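Local coordinates for protein Kinase A (Toxoplasma gondii, PDB 5J3U) that binds cyclic AMP in two cyclic nucleotide-binding domains and, as a regulatory subunit, probably restrains the kinase catalytic subunit until the nucleotide arrives, at residues R160-T165 against V179-E184; A168-Q173 against G231-A236; A216-E221 against L253-A258. All coordinates share one frame; numbering follows the deposited sequence.

Interaction 1. Residues R160-T165 against V179-E184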
loop_
_atom_site.group_PDB
_atom_site.type_symbol
_atom_site.label_atom_id
_atom_site.label_comp_id
_atom_site.label_asym_id
_atom_site.label_seq_id
_atom_site.Cartn_x
_atom_site.Cartn_y
_atom_site.Cartn_z
ATOM N N ARG A 160 2.160 2.885 2.521
ATOM C CA ARG A 160 2.271 1.919 3.624
ATOM C C ARG A 160 3.374 2.371 4.548
ATOM O O ARG A 160 4.113 3.280 4.175
ATOM C CB ARG A 160 2.553 0.517 3.110
ATOM C CG ARG A 160 1.473 -0.012 2.197
ATOM C CD ARG A 160 1.960 -1.304 1.567
ATOM N NE ARG A 160 1.002 -1.940 0.696
ATOM C CZ ARG A 160 0.808 -1.670 -0.597
ATOM N NH1 ARG A 160 1.469 -0.693 -1.236
ATOM N NH2 ARG A 160 -0.123 -2.370 -1.254
ATOM N N THR A 161 3.376 1.898 5.781
ATOM C CA THR A 161 4.408 2.285 6.771
ATOM C C THR A 161 5.207 1.080 7.135
ATOM O O THR A 161 4.639 -0.000 7.312
ATOM C CB THR A 161 3.793 2.925 8.019
ATOM O OG1 THR A 161 3.253 4.198 7.621
ATOM C CG2 THR A 161 4.796 3.149 9.104
ATOM N N GLU A 162 6.503 1.245 7.266
ATOM C CA GLU A 162 7.378 0.165 7.765
ATOM C C GLU A 162 8.350 0.747 8.827
ATOM O O GLU A 162 8.754 1.905 8.700
ATOM C CB GLU A 162 8.218 -0.416 6.632
ATOM C CG GLU A 162 7.391 -1.112 5.559
ATOM C CD GLU A 162 8.224 -1.741 4.435
ATOM O OE1 GLU A 162 9.472 -1.689 4.477
ATOM O OE2 GLU A 162 7.577 -2.271 3.487
ATOM N N MET A 163 8.679 -0.042 9.856
ATOM C CA MET A 163 9.595 0.366 10.938
ATOM C C MET A 163 10.877 -0.445 10.791
ATOM O O MET A 163 10.828 -1.645 10.534
ATOM C CB MET A 163 8.945 0.097 12.319
ATOM C CG MET A 163 9.724 0.630 13.519
ATOM S SD MET A 163 9.621 2.427 13.693
ATOM C CE MET A 163 7.898 2.599 14.153
ATOM N N PHE A 164 12.026 0.210 10.944
ATOM C CA PHE A 164 13.314 -0.427 10.859
ATOM C C PHE A 164 14.115 -0.043 12.117
ATOM O O PHE A 164 14.276 1.127 12.418
ATOM C CB PHE A 164 14.058 0.063 9.637
ATOM C CG PHE A 164 13.467 -0.422 8.340
ATOM C CD1 PHE A 164 12.444 0.263 7.715
ATOM C CD2 PHE A 164 13.948 -1.595 7.752
ATOM C CE1 PHE A 164 11.927 -0.208 6.504
ATOM C CE2 PHE A 164 13.460 -2.044 6.543
ATOM C CZ PHE A 164 12.430 -1.350 5.924
ATOM N N THR A 165 14.689 -1.034 12.778
ATOM C CA THR A 165 15.541 -0.777 13.942
ATOM C C THR A 165 16.940 -0.456 13.544
ATOM O O THR A 165 17.360 -0.626 12.402
ATOM C CB THR A 165 15.509 -2.000 14.918
ATOM O OG1 THR A 165 15.905 -3.159 14.201
ATOM C CG2 THR A 165 14.131 -2.236 15.452
ATOM N N VAL A 179 10.397 0.550 -4.721
ATOM C CA VAL A 179 9.709 1.318 -3.625
ATOM C C VAL A 179 10.389 2.674 -3.423
ATOM O O VAL A 179 11.635 2.770 -3.376
ATOM C CB VAL A 179 9.727 0.559 -2.289
ATOM C CG1 VAL A 179 9.010 1.366 -1.172
ATOM C CG2 VAL A 179 9.101 -0.801 -2.460
ATOM N N PHE A 180 9.570 3.718 -3.286
ATOM C CA PHE A 180 10.016 5.078 -2.947
ATOM C C PHE A 180 9.693 5.279 -1.472
ATOM O O PHE A 180 8.620 4.861 -1.051
ATOM C CB PHE A 180 9.269 6.086 -3.834
ATOM C CG PHE A 180 9.493 7.541 -3.488
ATOM C CD1 PHE A 180 10.717 8.129 -3.617
ATOM C CD2 PHE A 180 8.435 8.322 -3.023
ATOM C CE1 PHE A 180 10.911 9.465 -3.355
ATOM C CE2 PHE A 180 8.603 9.670 -2.809
ATOM C CZ PHE A 180 9.826 10.262 -2.949
ATOM N N TYR A 181 10.634 5.864 -0.711
ATOM C CA TYR A 181 10.526 6.054 0.717
ATOM C C TYR A 181 10.597 7.525 1.170
ATOM O O TYR A 181 11.283 8.358 0.577
ATOM C CB TYR A 181 11.672 5.301 1.410
ATOM C CG TYR A 181 11.686 3.822 1.212
ATOM C CD1 TYR A 181 10.945 2.978 2.011
ATOM C CD2 TYR A 181 12.463 3.256 0.199
ATOM C CE1 TYR A 181 10.984 1.595 1.831
ATOM C CE2 TYR A 181 12.477 1.904 -0.009
ATOM C CZ TYR A 181 11.761 1.075 0.807
ATOM O OH TYR A 181 11.785 -0.288 0.641
ATOM N N ILE A 182 9.781 7.880 2.149
ATOM C CA ILE A 182 9.866 9.148 2.831
ATOM C C ILE A 182 9.938 8.848 4.352
ATOM O O ILE A 182 9.159 8.034 4.895
ATOM C CB ILE A 182 8.663 10.042 2.560
ATOM C CG1 ILE A 182 8.259 10.018 1.057
ATOM C CG2 ILE A 182 9.004 11.422 3.060
ATOM C CD1 ILE A 182 6.926 10.713 0.775
ATOM N N VAL A 183 10.889 9.455 5.041
ATOM C CA VAL A 183 11.072 9.180 6.417
ATOM C C VAL A 183 9.959 9.946 7.155
ATOM O O VAL A 183 9.891 11.175 7.077
ATOM C CB VAL A 183 12.434 9.697 6.946
ATOM C CG1 VAL A 183 12.549 9.465 8.420
ATOM C CG2 VAL A 183 13.631 9.026 6.227
ATOM N N GLU A 184 9.159 9.224 7.895
ATOM C CA GLU A 184 8.110 9.861 8.742
ATOM C C GLU A 184 8.685 10.364 10.071
ATOM O O GLU A 184 8.348 11.462 10.526
ATOM C CB GLU A 184 7.004 8.854 9.063
ATOM C CG GLU A 184 6.275 8.307 7.857
ATOM C CD GLU A 184 5.157 7.300 8.211
ATOM O OE1 GLU A 184 4.310 7.682 9.092
ATOM O OE2 GLU A 184 5.115 6.183 7.593
HETATM O O HOH W 1 10.773 -2.062 2.213
#
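Thr161 and Glu184 meet through one short polar bond: the hydroxyl OG1 of Thr161 donates to OE2 of Glu184 at 2.7 Å, on the syn lone pair of that oxygen. The carboxylate also lies against the methyl branch, with Thr161 CG2 3.4 Å from Glu184 OE2, so a single oxygen meets both tips of the threonine. Glu184 gets there with CG beside its own backbone N (chi1 -61°) and the chain extended beyond it (chi2 -180°), a reach that matters because the CA atoms of Thr161 and Glu184 are 8.7 Å apart. The same groups have further partners on helix 116-138: Glu184 OE1 forms a salt bridge with Arg130 NH2, and Thr161 OG1 is hydrogen-bonded to Tyr134 OH. The carboxylate is thus held at both oxygens, which should fix its rotation and probably helps to keep it charged.

Further along the two strands, Tyr181 and Glu162 are joined through water. One water lies in the plane of the tyrosine ring at its edge, 2.6 Å from Tyr181 OH, and donates to Glu162 OE1, also at 2.6 Å. Glu162 OE1 itself stays 4.5 Å from Tyr181 CE1, near the ring plane. Over one face of that ring sits Val179 CG1, 3.4 Å above the plane and offset toward the rim, while Phe212 meets the tyrosine with its ring inclined by about 20°.

Strands 159-165 and 179-183 are not neighbours in their antiparallel sheet. Strand 232-239 runs between them, pairing through Val235 with Glu162 and through Leu238 with Phe180, and the side chains described here span it, with helix 116-138 packed beside the Thr161 end.

Interaction 2. Residues A168-Q173 against G231-A236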
loop_
_atom_site.group_PDB
_atom_site.type_symbol
_atom_site.label_atom_id
_atom_site.label_comp_id
_atom_site.label_asym_id
_atom_site.label_seq_id
_atom_site.Cartn_x
_atom_site.Cartn_y
_atom_site.Cartn_z
ATOM N N ALA A 168 19.413 -1.823 10.469
ATOM C CA ALA A 168 18.654 -2.579 9.450
ATOM C C ALA A 168 18.742 -1.855 8.106
ATOM O O ALA A 168 18.620 -0.630 8.019
ATOM C CB ALA A 168 17.223 -2.763 9.878
ATOM N N TYR A 169 19.026 -2.596 7.039
ATOM C CA TYR A 169 19.137 -2.005 5.718
ATOM C C TYR A 169 17.730 -1.860 5.185
ATOM O O TYR A 169 16.986 -2.841 5.109
ATOM C CB TYR A 169 19.974 -2.899 4.759
ATOM C CG TYR A 169 21.461 -2.776 4.995
ATOM C CD1 TYR A 169 22.017 -3.241 6.175
ATOM C CD2 TYR A 169 22.298 -2.163 4.058
ATOM C CE1 TYR A 169 23.366 -3.073 6.452
ATOM C CE2 TYR A 169 23.674 -2.038 4.307
ATOM C CZ TYR A 169 24.192 -2.497 5.503
ATOM O OH TYR A 169 25.587 -2.343 5.766
ATOM N N ILE A 170 17.375 -0.655 4.787
ATOM C CA ILE A 170 16.072 -0.408 4.127
ATOM C C ILE A 170 16.207 -0.737 2.622
ATOM O O ILE A 170 15.339 -1.392 2.044
ATOM C CB ILE A 170 15.599 1.036 4.376
ATOM C CG1 ILE A 170 15.521 1.298 5.886
ATOM C CG2 ILE A 170 14.254 1.341 3.681
ATOM C CD1 ILE A 170 15.165 2.719 6.219
ATOM N N VAL A 171 17.279 -0.261 1.999
ATOM C CA VAL A 171 17.676 -0.683 0.670
ATOM C C VAL A 171 19.158 -1.014 0.666
ATOM O O VAL A 171 19.945 -0.480 1.485
ATOM C CB VAL A 171 17.313 0.300 -0.464
ATOM C CG1 VAL A 171 15.813 0.703 -0.410
ATOM C CG2 VAL A 171 18.240 1.493 -0.504
ATOM N N ARG A 172 19.526 -1.911 -0.249
ATOM C CA ARG A 172 20.917 -2.322 -0.449
ATOM C C ARG A 172 21.395 -1.973 -1.866
ATOM O O ARG A 172 20.660 -2.191 -2.849
ATOM C CB ARG A 172 21.030 -3.835 -0.196
ATOM C CG ARG A 172 20.536 -4.301 1.182
ATOM C CD ARG A 172 20.463 -5.791 1.346
ATOM N NE ARG A 172 19.818 -6.175 2.589
ATOM C CZ ARG A 172 20.411 -6.354 3.766
ATOM N NH1 ARG A 172 19.656 -6.677 4.822
ATOM N NH2 ARG A 172 21.752 -6.211 3.914
ATOM N N GLN A 173 22.617 -1.488 -1.973
ATOM C CA GLN A 173 23.172 -1.079 -3.220
ATOM C C GLN A 173 23.250 -2.313 -4.134
ATOM O O GLN A 173 23.648 -3.394 -3.693
ATOM C CB GLN A 173 24.560 -0.505 -3.038
ATOM C CG GLN A 173 25.175 -0.009 -4.307
ATOM C CD GLN A 173 26.469 0.810 -4.085
ATOM O OE1 GLN A 173 26.826 1.163 -2.957
ATOM N NE2 GLN A 173 27.118 1.136 -5.164
ATOM N N GLY A 231 19.544 4.531 14.584
ATOM C CA GLY A 231 18.698 4.608 15.785
ATOM C C GLY A 231 17.421 3.826 15.621
ATOM O O GLY A 231 17.232 2.761 16.189
ATOM N N ILE A 232 16.535 4.387 14.816
ATOM C CA ILE A 232 15.302 3.783 14.440
ATOM C C ILE A 232 14.741 4.631 13.280
ATOM O O ILE A 232 15.043 5.806 13.164
ATOM C CB ILE A 232 14.332 3.682 15.626
ATOM C CG1 ILE A 232 13.084 2.898 15.225
ATOM C CG2 ILE A 232 13.922 5.051 16.174
ATOM C CD1 ILE A 232 12.225 2.419 16.375
ATOM N N CYS A 233 13.978 4.025 12.373
ATOM C CA CYS A 233 13.455 4.760 11.257
ATOM C C CYS A 233 12.090 4.238 10.896
ATOM O O CYS A 233 11.923 3.033 10.658
ATOM C CB CYS A 233 14.385 4.616 10.056
ATOM S SG CYS A 233 14.019 5.774 8.730
ATOM N N LYS A 234 11.127 5.136 10.812
ATOM C CA LYS A 234 9.744 4.835 10.371
ATOM C C LYS A 234 9.550 5.477 9.027
ATOM O O LYS A 234 9.692 6.702 8.923
ATOM C CB LYS A 234 8.732 5.409 11.360
ATOM C CG LYS A 234 7.293 5.088 10.998
ATOM C CD LYS A 234 6.302 5.931 11.781
ATOM C CE LYS A 234 6.212 5.556 13.194
ATOM N NZ LYS A 234 5.245 6.504 13.856
ATOM N N VAL A 235 9.275 4.673 7.988
ATOM C CA VAL A 235 9.204 5.149 6.641
ATOM C C VAL A 235 7.823 4.913 6.047
ATOM O O VAL A 235 7.160 3.891 6.308
ATOM C CB VAL A 235 10.243 4.520 5.648
ATOM C CG1 VAL A 235 11.600 5.134 5.856
ATOM C CG2 VAL A 235 10.263 3.009 5.740
ATOM N N ALA A 236 7.381 5.908 5.311
ATOM C CA ALA A 236 6.269 5.793 4.375
ATOM C C ALA A 236 6.820 5.236 3.071
ATOM O O ALA A 236 7.883 5.720 2.570
ATOM C CB ALA A 236 5.601 7.139 4.168
#
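In the beta jelly roll of the second cyclic nucleotide-binding domain, of the cupin clan, the chain turns a corner at Ile170, whose side chain packs in the interior. Strand 169-171 borders one four-stranded antiparallel sheet and strand 232-239 is an inner strand of the other. A classic beta bulge marks the corner: Ile170 and Val171 both face Val227 on strand 226-229, and Ile170 takes a nearly helical backbone (phi -83°, psi -46°) that bends the chain there. The side chain of Ile170 points toward strand 232-239, whereas Val171, next along, touches the bound cyclic AMP.

The contact is wholly apolar and is carried by one methyl group. CD1 of Ile170 approaches Cys233 and Val235, two residues apart on the same side of their strand. Its distance to Cys233 SG is 4.1 Å and to Val235 CG1 4.3 Å, both ordinary van der Waals spacings. CD1 ends an extended chain (chi2 176°) that covers less than half of the 9.2 Å between the CA atoms of Ile170 and Val235; the rest is taken up by the side chain of Val235 and the methyl contact. All three residues are buried.

Neighbouring strands add to the packing. Phe164 of strand 159-165 packs against Ile170, and Tyr181 of strand 179-183 touches both Ile170 and Val235, while Cys233 rests on Val183. Strand 232-239 is meanwhile tied to strand 159-165 by backbone bonding between Cys233 and Phe164. Lys234, whose CB points away from Ile170, turns instead to a salt bridge with Glu185. On the inward side, the sulfur of Cys233 and the CG1 methyl of Val235 lie 3.8 Å from each other, SG to CG1, and Ile170 CD1 completes a triangle with them.

Interaction 3. Residues A216-E221 against L253-A258. With CMP (adenosine-3',5'-cyclic-monophosphate), chain B.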
loop_
_atom_site.group_PDB
_atom_site.type_symbol
_atom_site.label_atom_id
_atom_site.label_comp_id
_atom_site.label_asym_id
_atom_site.label_seq_id
_atom_site.Cartn_x
_atom_site.Cartn_y
_atom_site.Cartn_z
ATOM N N ALA A 216 16.186 4.409 -8.501
ATOM C CA ALA A 216 15.901 3.132 -9.176
ATOM C C ALA A 216 14.600 3.224 -9.972
ATOM O O ALA A 216 14.471 2.616 -11.022
ATOM C CB ALA A 216 15.849 1.970 -8.206
ATOM N N LEU A 217 13.629 3.998 -9.469
ATOM C CA LEU A 217 12.322 4.158 -10.148
ATOM C C LEU A 217 12.429 5.042 -11.379
ATOM O O LEU A 217 11.952 4.649 -12.453
ATOM C CB LEU A 217 11.271 4.765 -9.167
ATOM C CG LEU A 217 11.020 4.001 -7.872
ATOM C CD1 LEU A 217 9.895 4.618 -7.034
ATOM C CD2 LEU A 217 10.695 2.557 -8.138
ATOM N N ILE A 218 13.112 6.183 -11.260
ATOM C CA ILE A 218 13.244 7.133 -12.327
ATOM C C ILE A 218 14.173 6.620 -13.425
ATOM O O ILE A 218 13.881 6.821 -14.598
ATOM C CB ILE A 218 13.742 8.492 -11.845
ATOM C CG1 ILE A 218 12.673 9.127 -10.935
ATOM C CG2 ILE A 218 14.042 9.424 -13.012
ATOM C CD1 ILE A 218 13.176 10.260 -10.083
ATOM N N ASN A 219 15.268 5.984 -13.028
ATOM C CA ASN A 219 16.320 5.581 -13.982
ATOM C C ASN A 219 16.235 4.149 -14.415
ATOM O O ASN A 219 17.002 3.719 -15.298
ATOM C CB ASN A 219 17.689 5.836 -13.378
ATOM C CG ASN A 219 17.969 7.288 -13.136
ATOM O OD1 ASN A 219 17.517 8.161 -13.869
ATOM N ND2 ASN A 219 18.806 7.548 -12.165
ATOM N N GLU A 220 15.367 3.361 -13.777
ATOM C CA GLU A 220 15.184 1.964 -14.107
ATOM C C GLU A 220 16.495 1.203 -13.932
ATOM O O GLU A 220 16.935 0.492 -14.851
ATOM C CB GLU A 220 14.674 1.774 -15.544
ATOM C CG GLU A 220 13.542 2.700 -15.964
ATOM C CD GLU A 220 12.340 2.619 -15.074
ATOM O OE1 GLU A 220 12.297 1.725 -14.188
ATOM O OE2 GLU A 220 11.429 3.458 -15.272
ATOM N N GLU A 221 17.144 1.450 -12.791
ATOM C CA GLU A 221 18.468 0.902 -12.497
ATOM C C GLU A 221 18.432 0.257 -11.107
ATOM O O GLU A 221 17.542 0.540 -10.274
ATOM C CB GLU A 221 19.498 2.010 -12.457
ATOM C CG GLU A 221 19.804 2.648 -13.784
ATOM C CD GLU A 221 20.966 3.612 -13.698
ATOM O OE1 GLU A 221 21.447 3.899 -12.594
ATOM O OE2 GLU A 221 21.426 4.084 -14.747
ATOM N N LEU A 253 10.874 16.945 -11.230
ATOM C CA LEU A 253 11.652 17.614 -10.173
ATOM C C LEU A 253 12.701 16.702 -9.576
ATOM O O LEU A 253 13.797 17.141 -9.290
ATOM C CB LEU A 253 10.771 18.121 -9.028
ATOM C CG LEU A 253 9.663 19.116 -9.258
ATOM C CD1 LEU A 253 8.939 19.372 -7.937
ATOM C CD2 LEU A 253 10.226 20.435 -9.794
ATOM N N LEU A 254 12.320 15.448 -9.316
ATOM C CA LEU A 254 13.206 14.501 -8.719
ATOM C C LEU A 254 14.360 14.181 -9.667
ATOM O O LEU A 254 15.522 14.040 -9.233
ATOM C CB LEU A 254 12.448 13.218 -8.325
ATOM C CG LEU A 254 11.579 13.356 -7.066
ATOM C CD1 LEU A 254 10.738 12.116 -6.934
ATOM C CD2 LEU A 254 12.422 13.591 -5.807
ATOM N N SER A 255 14.051 14.121 -10.942
ATOM C CA SER A 255 15.051 13.819 -11.964
ATOM C C SER A 255 16.086 14.945 -12.041
ATOM O O SER A 255 17.312 14.710 -12.064
ATOM C CB SER A 255 14.400 13.616 -13.314
ATOM O OG SER A 255 15.311 12.942 -14.137
ATOM N N LYS A 256 15.603 16.178 -12.045
ATOM C CA LYS A 256 16.516 17.319 -12.102
ATOM C C LYS A 256 17.348 17.460 -10.809
ATOM O O LYS A 256 18.551 17.756 -10.875
ATOM C CB LYS A 256 15.743 18.597 -12.477
ATOM C CG LYS A 256 15.205 18.559 -13.922
ATOM C CD LYS A 256 14.664 19.947 -14.327
ATOM C CE LYS A 256 14.005 20.003 -15.707
ATOM N NZ LYS A 256 12.574 19.599 -15.623
ATOM N N LYS A 257 16.748 17.203 -9.653
ATOM C CA LYS A 257 17.469 17.247 -8.382
ATOM C C LYS A 257 18.522 16.149 -8.203
ATOM O O LYS A 257 19.400 16.297 -7.363
ATOM C CB LYS A 257 16.525 17.238 -7.204
ATOM C CG LYS A 257 15.688 18.499 -7.137
ATOM C CD LYS A 257 14.635 18.421 -6.049
ATOM C CE LYS A 257 15.238 18.459 -4.648
ATOM N NZ LYS A 257 16.051 19.699 -4.387
ATOM N N ALA A 258 18.439 15.084 -8.989
ATOM C CA ALA A 258 19.448 14.026 -8.963
ATOM C C ALA A 258 20.883 14.498 -9.138
ATOM O O ALA A 258 21.778 13.890 -8.591
ATOM C CB ALA A 258 19.157 12.948 -9.993
HETATM P P CMP B . 18.076 4.556 -5.154
HETATM O O1P CMP B . 16.738 4.119 -5.594
HETATM O O2P CMP B . 19.251 4.366 -6.120
HETATM O "O5'" CMP B . 18.401 3.793 -3.785
HETATM C "C5'" CMP B . 19.535 4.260 -3.029
HETATM C "C4'" CMP B . 19.180 5.707 -2.674
HETATM O "O4'" CMP B . 20.183 6.427 -1.938
HETATM C "C3'" CMP B . 19.090 6.547 -3.933
HETATM O "O3'" CMP B . 17.957 6.110 -4.697
HETATM C "C2'" CMP B . 19.040 7.955 -3.398
HETATM O "O2'" CMP B . 17.713 8.296 -2.906
HETATM C "C1'" CMP B . 19.909 7.790 -2.156
HETATM N N9 CMP B . 21.169 8.461 -2.271
HETATM C C8 CMP B . 21.676 9.232 -1.285
HETATM N N7 CMP B . 22.927 9.710 -1.649
HETATM C C5 CMP B . 23.225 9.191 -2.860
HETATM C C6 CMP B . 24.355 9.285 -3.831
HETATM N N6 CMP B . 25.474 10.025 -3.560
HETATM N N1 CMP B . 24.204 8.597 -4.973
HETATM C C2 CMP B . 23.142 7.811 -5.301
HETATM N N3 CMP B . 22.069 7.703 -4.451
HETATM C C4 CMP B . 22.055 8.372 -3.275
#
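The backbone amide of Ala216 donates to O1P of the cyclic AMP phosphate, N to O1P 3.0 Å, with an N-H...O angle of 161°, close to straight. Ala216 lies in the short helix 215-219 of the phosphate-binding cassette, the recognition element of cyclic nucleotide-binding domains, and the positive end of that helix probably adds a favourable field at the phosphate. The methyl of Ala216 comes in beside the amide, its CB 3.5 Å from O1P. Arg223 NH1, Ala224 N and Gly213 N also bond the nucleotide, as does Glu214 OE1.

Two residues on, Ile218 turns toward helix 250-257 and meets Leu254 and Ser255, the side chains of Ile218 and Leu254 crossing at about a right angle. The end of the longer branch does the main work: Ile218 CD1 lies 3.5 Å from Leu254 CB, against the base of that side chain. CG1 stands beside the backbone N (chi1 -66°), which sends CD1 to the leucine and leaves the other branch facing the serine, with Ile218 CG2 3.9 Å from Ser255 OG. Phe243 of helix 240-246 packs against both Ile218 and Leu254 and joins the two helices from a third element.

At the end of the cassette helix, Glu220, the first residue past it and with positive phi, bridges to Arg240 and Lys244. Lys244 NZ is also hydrogen-bonded to Leu217 O, so one ammonium group serves two acceptors.

Helix 250-257 leads to Tyr261, whose OH bonds the nucleotide. The nucleotide is gripped by polar groups, yet between these two segments the contact is mainly apolar packing, an arrangement consistent with hydrophobic docking of the C-terminal helix over a cyclic AMP-loaded site, as in related regulatory subunits.

Interactions 1 and 2 share a sheet: strand 232-239 lies between the strands joined in interaction 1 and supplies one side of interaction 2, and the backbone pair Glu184 N to Lys234 O, probably a hydrogen bond, joins the two contacts directly. They differ in chemistry with depth. Interaction 1, partly buried, relies on carboxylates, hydroxyls and a water; interaction 2 is fully buried and apolar. Interaction 3 stands about 19 Å, centre to centre, from both and pairs helices instead of strands, mixing a buried leucine with an exposed serine. Leu217 of its cassette nevertheless packs on Phe180, linking it to interaction 1. Interactions 2 and 3 each include a residue that touches the nucleotide.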